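Local coordinates for calcium uptake protein 2, mitochondrial (Homo sapiens, PDB 6AGH), which probably senses calcium through EF-hand motifs and, in dimers with MICU proteins, helps control calcium entry through the mitochondrial calcium uniporter, at residues 25-30 against 103-108; 222-227 against 309-314; 267-272 against 327-332. All blocks are in the same frame, centred on the assembly; numbering follows the deposited sequence.

Interaction 1 (25-30 against 103-108)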
loop_
_atom_site.group_PDB
_atom_site.type_symbol
_atom_site.label_atom_id
_atom_site.label_comp_id
_atom_site.label_asym_id
_atom_site.label_seq_id
_atom_site.Cartn_x
_atom_site.Cartn_y
_atom_site.Cartn_z
ATOM N N SER A 25 14.916 -27.507 -6.575
ATOM C CA SER A 25 14.329 -26.174 -6.504
ATOM C C SER A 25 14.429 -25.475 -7.855
ATOM O O SER A 25 15.524 -25.297 -8.377
ATOM C CB SER A 25 15.025 -25.341 -5.429
ATOM O OG SER A 25 14.492 -24.028 -5.384
ATOM N N LEU A 26 13.283 -25.039 -8.387
ATOM C CA LEU A 26 13.249 -24.498 -9.744
ATOM C C LEU A 26 14.105 -23.240 -9.871
ATOM O O LEU A 26 14.844 -23.079 -10.853
ATOM C CB LEU A 26 11.799 -24.227 -10.161
ATOM C CG LEU A 26 11.070 -22.947 -9.728
ATOM C CD1 LEU A 26 9.779 -22.767 -10.515
ATOM C CD2 LEU A 26 10.784 -22.941 -8.230
ATOM N N ARG A 27 14.033 -22.348 -8.878
ATOM C CA ARG A 27 14.841 -21.132 -8.914
ATOM C C ARG A 27 16.324 -21.466 -8.964
ATOM O O ARG A 27 17.079 -20.875 -9.749
ATOM C CB ARG A 27 14.532 -20.259 -7.698
ATOM C CG ARG A 27 13.266 -19.427 -7.826
ATOM C CD ARG A 27 13.527 -18.124 -8.566
ATOM N NE ARG A 27 12.299 -17.550 -9.112
ATOM C CZ ARG A 27 11.437 -16.821 -8.410
ATOM N NH1 ARG A 27 11.666 -16.569 -7.128
ATOM N NH2 ARG A 27 10.346 -16.339 -8.991
ATOM N N LYS A 28 16.759 -22.423 -8.144
ATOM C CA LYS A 28 18.168 -22.791 -8.138
ATOM C C LYS A 28 18.557 -23.530 -9.409
ATOM O O LYS A 28 19.702 -23.414 -9.861
ATOM C CB LYS A 28 18.492 -23.634 -6.907
ATOM C CG LYS A 28 19.980 -23.752 -6.638
ATOM C CD LYS A 28 20.259 -24.417 -5.306
ATOM C CE LYS A 28 21.714 -24.232 -4.912
ATOM N NZ LYS A 28 22.008 -24.824 -3.581
ATOM N N GLN A 29 17.636 -24.298 -9.991
ATOM C CA GLN A 29 17.920 -24.915 -11.281
ATOM C C GLN A 29 18.195 -23.846 -12.331
ATOM O O GLN A 29 19.182 -23.931 -13.071
ATOM C CB GLN A 29 16.756 -25.811 -11.703
ATOM C CG GLN A 29 16.445 -26.897 -10.690
ATOM C CD GLN A 29 17.624 -27.800 -10.408
ATOM O OE1 GLN A 29 18.470 -28.025 -11.275
ATOM N NE2 GLN A 29 17.709 -28.300 -9.177
ATOM N N ARG A 30 17.358 -22.807 -12.375
ATOM C CA ARG A 30 17.557 -21.722 -13.332
ATOM C C ARG A 30 18.883 -21.004 -13.078
ATOM O O ARG A 30 19.678 -20.787 -14.005
ATOM C CB ARG A 30 16.378 -20.752 -13.248
ATOM C CG ARG A 30 16.426 -19.603 -14.231
ATOM C CD ARG A 30 15.012 -19.103 -14.498
ATOM N NE ARG A 30 14.888 -18.449 -15.797
ATOM C CZ ARG A 30 15.346 -17.236 -16.081
ATOM N NH1 ARG A 30 15.969 -16.522 -15.154
ATOM N NH2 ARG A 30 15.180 -16.737 -17.296
ATOM N N GLU A 103 22.535 -14.176 -3.009
ATOM C CA GLU A 103 22.571 -12.816 -3.536
ATOM C C GLU A 103 21.768 -12.693 -4.822
ATOM O O GLU A 103 21.275 -11.605 -5.139
ATOM C CB GLU A 103 24.013 -12.361 -3.767
ATOM C CG GLU A 103 24.907 -12.486 -2.553
ATOM C CD GLU A 103 26.279 -11.892 -2.787
ATOM O OE1 GLU A 103 27.012 -11.677 -1.798
ATOM O OE2 GLU A 103 26.629 -11.642 -3.958
ATOM N N TYR A 104 21.609 -13.791 -5.562
ATOM C CA TYR A 104 20.829 -13.745 -6.793
ATOM C C TYR A 104 19.334 -13.694 -6.494
ATOM O O TYR A 104 18.591 -12.961 -7.157
ATOM C CB TYR A 104 21.184 -14.945 -7.674
ATOM C CG TYR A 104 20.116 -15.367 -8.659
ATOM C CD1 TYR A 104 19.954 -14.703 -9.868
ATOM C CD2 TYR A 104 19.286 -16.449 -8.389
ATOM C CE1 TYR A 104 18.988 -15.096 -10.775
ATOM C CE2 TYR A 104 18.317 -16.849 -9.289
ATOM C CZ TYR A 104 18.173 -16.170 -10.479
ATOM O OH TYR A 104 17.208 -16.569 -11.375
ATOM N N LEU A 105 18.878 -14.450 -5.491
ATOM C CA LEU A 105 17.496 -14.298 -5.042
ATOM C C LEU A 105 17.269 -12.915 -4.446
ATOM O O LEU A 105 16.203 -12.316 -4.630
ATOM C CB LEU A 105 17.148 -15.377 -4.016
ATOM C CG LEU A 105 17.363 -16.841 -4.395
ATOM C CD1 LEU A 105 17.090 -17.737 -3.194
ATOM C CD2 LEU A 105 16.481 -17.228 -5.572
ATOM N N PHE A 106 18.263 -12.405 -3.717
ATOM C CA PHE A 106 18.215 -11.050 -3.179
ATOM C C PHE A 106 17.979 -10.024 -4.286
ATOM O O PHE A 106 17.038 -9.219 -4.220
ATOM C CB PHE A 106 19.520 -10.782 -2.426
ATOM C CG PHE A 106 19.657 -9.390 -1.896
ATOM C CD1 PHE A 106 19.054 -9.029 -0.704
ATOM C CD2 PHE A 106 20.430 -8.456 -2.562
ATOM C CE1 PHE A 106 19.193 -7.754 -0.203
ATOM C CE2 PHE A 106 20.573 -7.179 -2.066
ATOM C CZ PHE A 106 19.955 -6.830 -0.885
ATOM N N LEU A 107 18.821 -10.051 -5.324
ATOM C CA LEU A 107 18.655 -9.123 -6.438
ATOM C C LEU A 107 17.335 -9.347 -7.166
ATOM O O LEU A 107 16.732 -8.388 -7.661
ATOM C CB LEU A 107 19.826 -9.256 -7.411
ATOM C CG LEU A 107 21.214 -8.943 -6.848
ATOM C CD1 LEU A 107 22.298 -9.531 -7.738
ATOM C CD2 LEU A 107 21.405 -7.443 -6.682
ATOM N N LEU A 108 16.870 -10.597 -7.242
ATOM C CA LEU A 108 15.565 -10.853 -7.847
ATOM C C LEU A 108 14.449 -10.205 -7.037
ATOM O O LEU A 108 13.461 -9.721 -7.603
ATOM C CB LEU A 108 15.324 -12.355 -7.990
ATOM C CG LEU A 108 15.949 -13.020 -9.217
ATOM C CD1 LEU A 108 15.380 -14.417 -9.417
ATOM C CD2 LEU A 108 15.723 -12.166 -10.455
#

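Interaction 2 (222-227 against 309-314)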
loop_
_atom_site.group_PDB
_atom_site.type_symbol
_atom_site.label_atom_id
_atom_site.label_comp_id
_atom_site.label_asym_id
_atom_site.label_seq_id
_atom_site.Cartn_x
_atom_site.Cartn_y
_atom_site.Cartn_z
ATOM N N GLU A 222 4.841 0.537 -32.340
ATOM C CA GLU A 222 4.446 -0.865 -32.422
ATOM C C GLU A 222 5.343 -1.751 -31.566
ATOM O O GLU A 222 4.897 -2.801 -31.091
ATOM C CB GLU A 222 4.441 -1.345 -33.876
ATOM C CG GLU A 222 5.650 -0.932 -34.696
ATOM C CD GLU A 222 5.692 -1.629 -36.045
ATOM O OE1 GLU A 222 5.833 -2.871 -36.072
ATOM O OE2 GLU A 222 5.565 -0.940 -37.079
ATOM N N ASP A 223 6.599 -1.350 -31.350
ATOM C CA ASP A 223 7.439 -2.103 -30.425
ATOM C C ASP A 223 7.079 -1.823 -28.972
ATOM O O ASP A 223 7.238 -2.705 -28.119
ATOM C CB ASP A 223 8.921 -1.789 -30.656
ATOM C CG ASP A 223 9.340 -1.944 -32.104
ATOM O OD1 ASP A 223 8.930 -2.939 -32.736
ATOM O OD2 ASP A 223 10.098 -1.085 -32.606
ATOM N N PHE A 224 6.565 -0.627 -28.674
ATOM C CA PHE A 224 6.013 -0.381 -27.347
ATOM C C PHE A 224 4.739 -1.183 -27.126
ATOM O O PHE A 224 4.517 -1.711 -26.032
ATOM C CB PHE A 224 5.739 1.106 -27.139
ATOM C CG PHE A 224 5.188 1.429 -25.776
ATOM C CD1 PHE A 224 6.014 1.436 -24.664
ATOM C CD2 PHE A 224 3.841 1.706 -25.606
ATOM C CE1 PHE A 224 5.510 1.725 -23.407
ATOM C CE2 PHE A 224 3.330 1.995 -24.353
ATOM C CZ PHE A 224 4.167 2.005 -23.251
ATOM N N ALA A 225 3.881 -1.267 -28.146
ATOM C CA ALA A 225 2.706 -2.124 -28.043
ATOM C C ALA A 225 3.107 -3.579 -27.852
ATOM O O ALA A 225 2.486 -4.305 -27.065
ATOM C CB ALA A 225 1.835 -1.970 -29.290
ATOM N N GLU A 226 4.145 -4.020 -28.565
ATOM C CA GLU A 226 4.662 -5.370 -28.383
ATOM C C GLU A 226 5.167 -5.586 -26.958
ATOM O O GLU A 226 4.961 -6.655 -26.374
ATOM C CB GLU A 226 5.767 -5.636 -29.407
ATOM C CG GLU A 226 6.103 -7.098 -29.614
ATOM C CD GLU A 226 7.457 -7.282 -30.263
ATOM O OE1 GLU A 226 8.045 -6.274 -30.710
ATOM O OE2 GLU A 226 7.944 -8.431 -30.312
ATOM N N TRP A 227 5.827 -4.576 -26.380
ATOM C CA TRP A 227 6.349 -4.712 -25.022
ATOM C C TRP A 227 5.227 -4.714 -23.990
ATOM O O TRP A 227 5.303 -5.426 -22.980
ATOM C CB TRP A 227 7.343 -3.587 -24.725
ATOM C CG TRP A 227 7.698 -3.463 -23.269
ATOM C CD1 TRP A 227 8.721 -4.088 -22.617
ATOM C CD2 TRP A 227 7.026 -2.663 -22.287
ATOM N NE1 TRP A 227 8.729 -3.726 -21.291
ATOM C CE2 TRP A 227 7.697 -2.854 -21.063
ATOM C CE3 TRP A 227 5.923 -1.805 -22.325
ATOM C CZ2 TRP A 227 7.301 -2.218 -19.888
ATOM C CZ3 TRP A 227 5.531 -1.176 -21.157
ATOM C CH2 TRP A 227 6.218 -1.385 -19.954
ATOM N N ASP A 309 -1.235 7.724 -27.351
ATOM C CA ASP A 309 -1.826 7.300 -28.615
ATOM C C ASP A 309 -1.802 5.781 -28.742
ATOM O O ASP A 309 -2.802 5.160 -29.124
ATOM C CB ASP A 309 -1.083 7.961 -29.777
ATOM C CG ASP A 309 -1.769 7.741 -31.108
ATOM O OD1 ASP A 309 -2.933 7.294 -31.109
ATOM O OD2 ASP A 309 -1.143 8.020 -32.151
ATOM N N THR A 310 -0.661 5.165 -28.415
ATOM C CA THR A 310 -0.533 3.718 -28.556
ATOM C C THR A 310 -1.511 2.982 -27.645
ATOM O O THR A 310 -2.251 2.098 -28.096
ATOM C CB THR A 310 0.906 3.288 -28.263
ATOM O OG1 THR A 310 1.814 4.104 -29.015
ATOM C CG2 THR A 310 1.115 1.829 -28.641
ATOM N N VAL A 311 -1.535 3.336 -26.357
ATOM C CA VAL A 311 -2.396 2.605 -25.430
ATOM C C VAL A 311 -3.866 2.901 -25.706
ATOM O O VAL A 311 -4.725 2.032 -25.519
ATOM C CB VAL A 311 -2.011 2.906 -23.966
ATOM C CG1 VAL A 311 -0.511 2.740 -23.765
ATOM C CG2 VAL A 311 -2.446 4.299 -23.557
ATOM N N PHE A 312 -4.187 4.104 -26.186
ATOM C CA PHE A 312 -5.574 4.396 -26.533
ATOM C C PHE A 312 -6.019 3.587 -27.740
ATOM O O PHE A 312 -7.146 3.080 -27.773
ATOM C CB PHE A 312 -5.769 5.891 -26.781
ATOM C CG PHE A 312 -6.517 6.584 -25.678
ATOM C CD1 PHE A 312 -5.860 7.006 -24.536
ATOM C CD2 PHE A 312 -7.883 6.794 -25.777
ATOM C CE1 PHE A 312 -6.549 7.635 -23.517
ATOM C CE2 PHE A 312 -8.577 7.424 -24.762
ATOM C CZ PHE A 312 -7.909 7.845 -23.631
ATOM N N LYS A 313 -5.161 3.461 -28.746
ATOM C CA LYS A 313 -5.577 2.724 -29.927
ATOM C C LYS A 313 -5.511 1.216 -29.735
ATOM O O LYS A 313 -6.148 0.484 -30.498
ATOM C CB LYS A 313 -4.743 3.152 -31.131
ATOM C CG LYS A 313 -5.158 4.527 -31.630
ATOM C CD LYS A 313 -4.271 5.039 -32.732
ATOM C CE LYS A 313 -4.972 6.134 -33.520
ATOM N NZ LYS A 313 -4.850 7.476 -32.887
ATOM N N ILE A 314 -4.765 0.732 -28.739
ATOM C CA ILE A 314 -4.847 -0.684 -28.402
ATOM C C ILE A 314 -6.198 -0.994 -27.768
ATOM O O ILE A 314 -6.846 -1.994 -28.099
ATOM C CB ILE A 314 -3.699 -1.086 -27.462
ATOM C CG1 ILE A 314 -2.384 -1.202 -28.219
ATOM C CG2 ILE A 314 -4.006 -2.426 -26.810
ATOM C CD1 ILE A 314 -1.193 -1.422 -27.319
#

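Interaction 3 (267-272 against 327-332)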
loop_
_atom_site.group_PDB
_atom_site.type_symbol
_atom_site.label_atom_id
_atom_site.label_comp_id
_atom_site.label_asym_id
_atom_site.label_seq_id
_atom_site.Cartn_x
_atom_site.Cartn_y
_atom_site.Cartn_z
ATOM N N THR A 267 4.232 2.325 -11.274
ATOM C CA THR A 267 4.366 2.124 -9.835
ATOM C C THR A 267 3.238 2.758 -9.029
ATOM O O THR A 267 3.109 2.454 -7.839
ATOM C CB THR A 267 5.716 2.660 -9.344
ATOM O OG1 THR A 267 5.722 4.092 -9.403
ATOM C CG2 THR A 267 6.849 2.114 -10.203
ATOM N N HIS A 268 2.420 3.616 -9.639
ATOM C CA HIS A 268 1.278 4.198 -8.943
ATOM C C HIS A 268 -0.038 3.725 -9.558
ATOM O O HIS A 268 -0.927 4.538 -9.834
ATOM C CB HIS A 268 1.354 5.729 -8.967
ATOM C CG HIS A 268 2.620 6.287 -8.387
ATOM N ND1 HIS A 268 3.799 6.354 -9.097
ATOM C CD2 HIS A 268 2.885 6.816 -7.168
ATOM C CE1 HIS A 268 4.738 6.894 -8.341
ATOM N NE2 HIS A 268 4.209 7.183 -7.164
ATOM N N LEU A 269 -0.175 2.411 -9.768
ATOM C CA LEU A 269 -1.354 1.861 -10.436
ATOM C C LEU A 269 -2.595 1.807 -9.555
ATOM O O LEU A 269 -3.707 1.762 -10.086
ATOM C CB LEU A 269 -1.068 0.463 -10.984
ATOM C CG LEU A 269 -0.821 0.397 -12.493
ATOM C CD1 LEU A 269 0.256 1.377 -12.930
ATOM C CD2 LEU A 269 -0.463 -1.027 -12.916
ATOM N N GLU A 270 -2.450 1.744 -8.234
ATOM C CA GLU A 270 -3.642 1.707 -7.391
ATOM C C GLU A 270 -4.359 3.054 -7.382
ATOM O O GLU A 270 -5.569 3.132 -7.651
ATOM C CB GLU A 270 -3.259 1.282 -5.976
ATOM C CG GLU A 270 -4.380 1.424 -4.971
ATOM C CD GLU A 270 -3.865 1.584 -3.554
ATOM O OE1 GLU A 270 -4.675 1.904 -2.661
ATOM O OE2 GLU A 270 -2.648 1.397 -3.333
ATOM N N ASP A 271 -3.620 4.130 -7.087
ATOM C CA ASP A 271 -4.192 5.471 -7.123
ATOM C C ASP A 271 -4.822 5.759 -8.479
ATOM O O ASP A 271 -5.926 6.314 -8.562
ATOM C CB ASP A 271 -3.104 6.501 -6.811
ATOM C CG ASP A 271 -2.655 6.459 -5.362
ATOM O OD1 ASP A 271 -3.178 5.620 -4.598
ATOM O OD2 ASP A 271 -1.762 7.251 -4.992
ATOM N N PHE A 272 -4.139 5.363 -9.553
ATOM C CA PHE A 272 -4.685 5.542 -10.892
ATOM C C PHE A 272 -5.918 4.675 -11.109
ATOM O O PHE A 272 -6.856 5.084 -11.800
ATOM C CB PHE A 272 -3.619 5.220 -11.936
ATOM C CG PHE A 272 -4.117 5.305 -13.345
ATOM C CD1 PHE A 272 -4.293 6.533 -13.953
ATOM C CD2 PHE A 272 -4.423 4.158 -14.055
ATOM C CE1 PHE A 272 -4.761 6.615 -15.243
ATOM C CE2 PHE A 272 -4.888 4.232 -15.349
ATOM C CZ PHE A 272 -5.054 5.463 -15.945
ATOM N N GLU A 327 -9.672 -3.286 -18.965
ATOM C CA GLU A 327 -8.769 -4.254 -19.575
ATOM C C GLU A 327 -7.341 -3.730 -19.592
ATOM O O GLU A 327 -6.392 -4.495 -19.405
ATOM C CB GLU A 327 -9.237 -4.592 -20.992
ATOM C CG GLU A 327 -10.611 -5.243 -21.061
ATOM C CD GLU A 327 -11.743 -4.232 -21.023
ATOM O OE1 GLU A 327 -11.458 -3.022 -20.901
ATOM O OE2 GLU A 327 -12.918 -4.647 -21.112
ATOM N N PHE A 328 -7.174 -2.433 -19.860
ATOM C CA PHE A 328 -5.858 -1.803 -19.807
ATOM C C PHE A 328 -5.149 -2.093 -18.488
ATOM O O PHE A 328 -4.020 -2.603 -18.473
ATOM C CB PHE A 328 -6.019 -0.297 -20.031
ATOM C CG PHE A 328 -4.759 0.498 -19.840
ATOM C CD1 PHE A 328 -3.562 0.084 -20.401
ATOM C CD2 PHE A 328 -4.781 1.675 -19.111
ATOM C CE1 PHE A 328 -2.407 0.825 -20.228
ATOM C CE2 PHE A 328 -3.630 2.419 -18.934
ATOM C CZ PHE A 328 -2.442 1.994 -19.495
ATOM N N LEU A 329 -5.804 -1.800 -17.365
ATOM C CA LEU A 329 -5.166 -2.035 -16.077
ATOM C C LEU A 329 -5.143 -3.507 -15.696
ATOM O O LEU A 329 -4.266 -3.918 -14.924
ATOM C CB LEU A 329 -5.854 -1.213 -14.989
ATOM C CG LEU A 329 -5.530 0.278 -15.097
ATOM C CD1 LEU A 329 -6.774 1.141 -14.940
ATOM C CD2 LEU A 329 -4.459 0.663 -14.087
ATOM N N GLY A 330 -6.058 -4.315 -16.239
ATOM C CA GLY A 330 -5.927 -5.755 -16.082
ATOM C C GLY A 330 -4.661 -6.288 -16.727
ATOM O O GLY A 330 -3.982 -7.153 -16.170
ATOM N N VAL A 331 -4.326 -5.772 -17.912
ATOM C CA VAL A 331 -3.095 -6.157 -18.592
ATOM C C VAL A 331 -1.883 -5.612 -17.848
ATOM O O VAL A 331 -0.855 -6.289 -17.727
ATOM C CB VAL A 331 -3.126 -5.678 -20.056
ATOM C CG1 VAL A 331 -1.735 -5.725 -20.672
ATOM C CG2 VAL A 331 -4.102 -6.516 -20.871
ATOM N N LEU A 332 -1.987 -4.388 -17.325
ATOM C CA LEU A 332 -0.850 -3.784 -16.638
ATOM C C LEU A 332 -0.506 -4.537 -15.357
ATOM O O LEU A 332 0.667 -4.836 -15.102
ATOM C CB LEU A 332 -1.126 -2.311 -16.339
ATOM C CG LEU A 332 -0.699 -1.333 -17.434
ATOM C CD1 LEU A 332 -0.902 0.104 -16.981
ATOM C CD2 LEU A 332 0.752 -1.580 -17.836
#

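Interaction 1 (25-30 against 103-108)
The hydroxyl of Tyr-104 sits at the edge of the Arg-30 guanidinium, in its plane. The two flat groups are only 20° apart in tilt, although the side chains cross at about a right angle. Arg-30 NH1 and Tyr-104 OH are 4.0 Å apart, a loose approach. On one face of the Tyr-104 ring lies Leu-108 of the same helix, with CG 4.0 Å above the plane and displaced toward the rim. The carbonyl oxygen of Arg-27 approaches the ring obliquely, with Arg-27 O 4.2 Å from Tyr-104 CE2. The ring thus lies against residues 27 and 30, about one turn apart on helix 26-33.

Arg-27 adds an aliphatic part. Its CB touches Leu-105 CD2 at 4.2 Å. The chain then bends at chi2, and its CD comes within 4.2 Å of Leu-108 CD1. Arg-30 behaves differently. Its CG is anti to the backbone N (chi1 -178°), and the chain stays extended to NE. This carries the guanidinium past the tyrosine toward the C-terminal end of helix 47-55. NH1 bonds there to Ser-53 O, and NH2 to Glu-57 O just past the helix. These two bonds hold the guanidinium in position. The phenol ring of Tyr-104 is backed by Phe-50 and Met-45 and also meets Phe-31.

The short helix segments stay 11.4 Å apart at their axes and cross at 104°. Long side chains thus bridge them, and the contact lies near the protein surface. It is a nearly perpendicular helix-helix packing in the N-terminal half of the chain. Helix 101-112 leads on to helix 116-125, which enters the N-terminal EF-hand.

Interaction 2 (222-227 against 309-314)
This is a buried, apolar helix-helix contact in the C-terminal half of the chain. Helix 221-228 packs against helix 305-314, the entering helix of the C-terminal EF-hand. The segment axes pass 9.9 Å apart at an angle of 62°. Ala-225 and Thr-310 lie nearest in the backbone register.

Ala-225 CB lies at the centre of the contact. It meets Ile-314 CD1 at 3.7 Å and Thr-310 CG2 at 3.9 Å, between two side chains one helical turn apart. Phe-224 stands beside it and offers the edge of its ring. Its CE2 meets Val-311 CG1 at 4.0 Å, in the ring plane. Its CD2 touches the Thr-310 methyl, CG2, at 4.1 Å. The methyl of Thr-310 is anti to the backbone N (chi1 -50°, measured to OG1), so it reaches toward Phe-224 and Ala-225. OG1 bonds to Asn-306 O in its own helix.

Further groups pack around it. Phe-262 packs edge-to-face with Phe-224, and Tyr-240 and Val-244 of helix 234-247 touch Ile-314. Polar groups pair at the margin. Lys-313 NZ bridges to Asp-309 OD1 within the helix, and Asp-309 OD2 also pairs with Lys-221.

Across the interface the chemistry is methyl and ring edge only. The contact therefore probably rests on burial of apolar surface, with the one hydroxyl among the touching side chains satisfied inside its own helix.

Interaction 3 (267-272 against 327-332)
Phe-272 meets Leu-329 in the packed part of this contact, where the phenyl ring is buried. Leu-329 CD2 comes up to the ring at its edge, near the plane, 3.5 Å from Phe-272 CD2. Leu-329 CD1 lies off the plane, 3.6 Å from Phe-272 CE2. The ring gets there because CG is anti to the backbone N (chi1 177°). Phe-265 meets the ring edge-to-face, and Phe-291, Ala-294, Val-295 and Ala-298 of helix 288-299 also pack on it. Phe-328 adds a more distant touch, with its CE2 4.2 Å from Phe-272 CE2. Leu-332 is buried too and turns inward onto Phe-262 and Phe-265. Leu-269 crosses it at about a right angle, with Leu-269 CD2 3.7 Å from Leu-332 CB.

Helix 325-332 is the exiting helix of the C-terminal EF-hand. Helices 269-277 and 288-299 are consistent with a degenerate EF-hand partner, so the contact probably joins the two halves of a paired EF-hand lobe.

The more open side is formed by Leu-269 and Leu-329, which both remain partly exposed. They lie alongside each other, pointing opposite ways, with Leu-269 CG 4.0 Å from Leu-329 CD2. Asp-271 packs on Val-120 of the second subunit.

Interaction 1 closes before the other two open along the chain. It belongs to the N-terminal half, with its centre about 32 Å from that of interaction 2 and about 28 Å from that of interaction 3. Interactions 1 and 2 lie on opposite sides of the chain's centre. Interactions 2 and 3 alternate in sequence and lie together, their centres about 15 Å apart. They touch where Val-311 CB meets Phe-328 CE1 at 4.3 Å. Each uses one helix of the same EF-hand, 305-314 entering and 325-332 leaving. The loop between these helices is partly unmodelled in this calcium-free state. Movement on calcium binding could therefore be felt by both contacts.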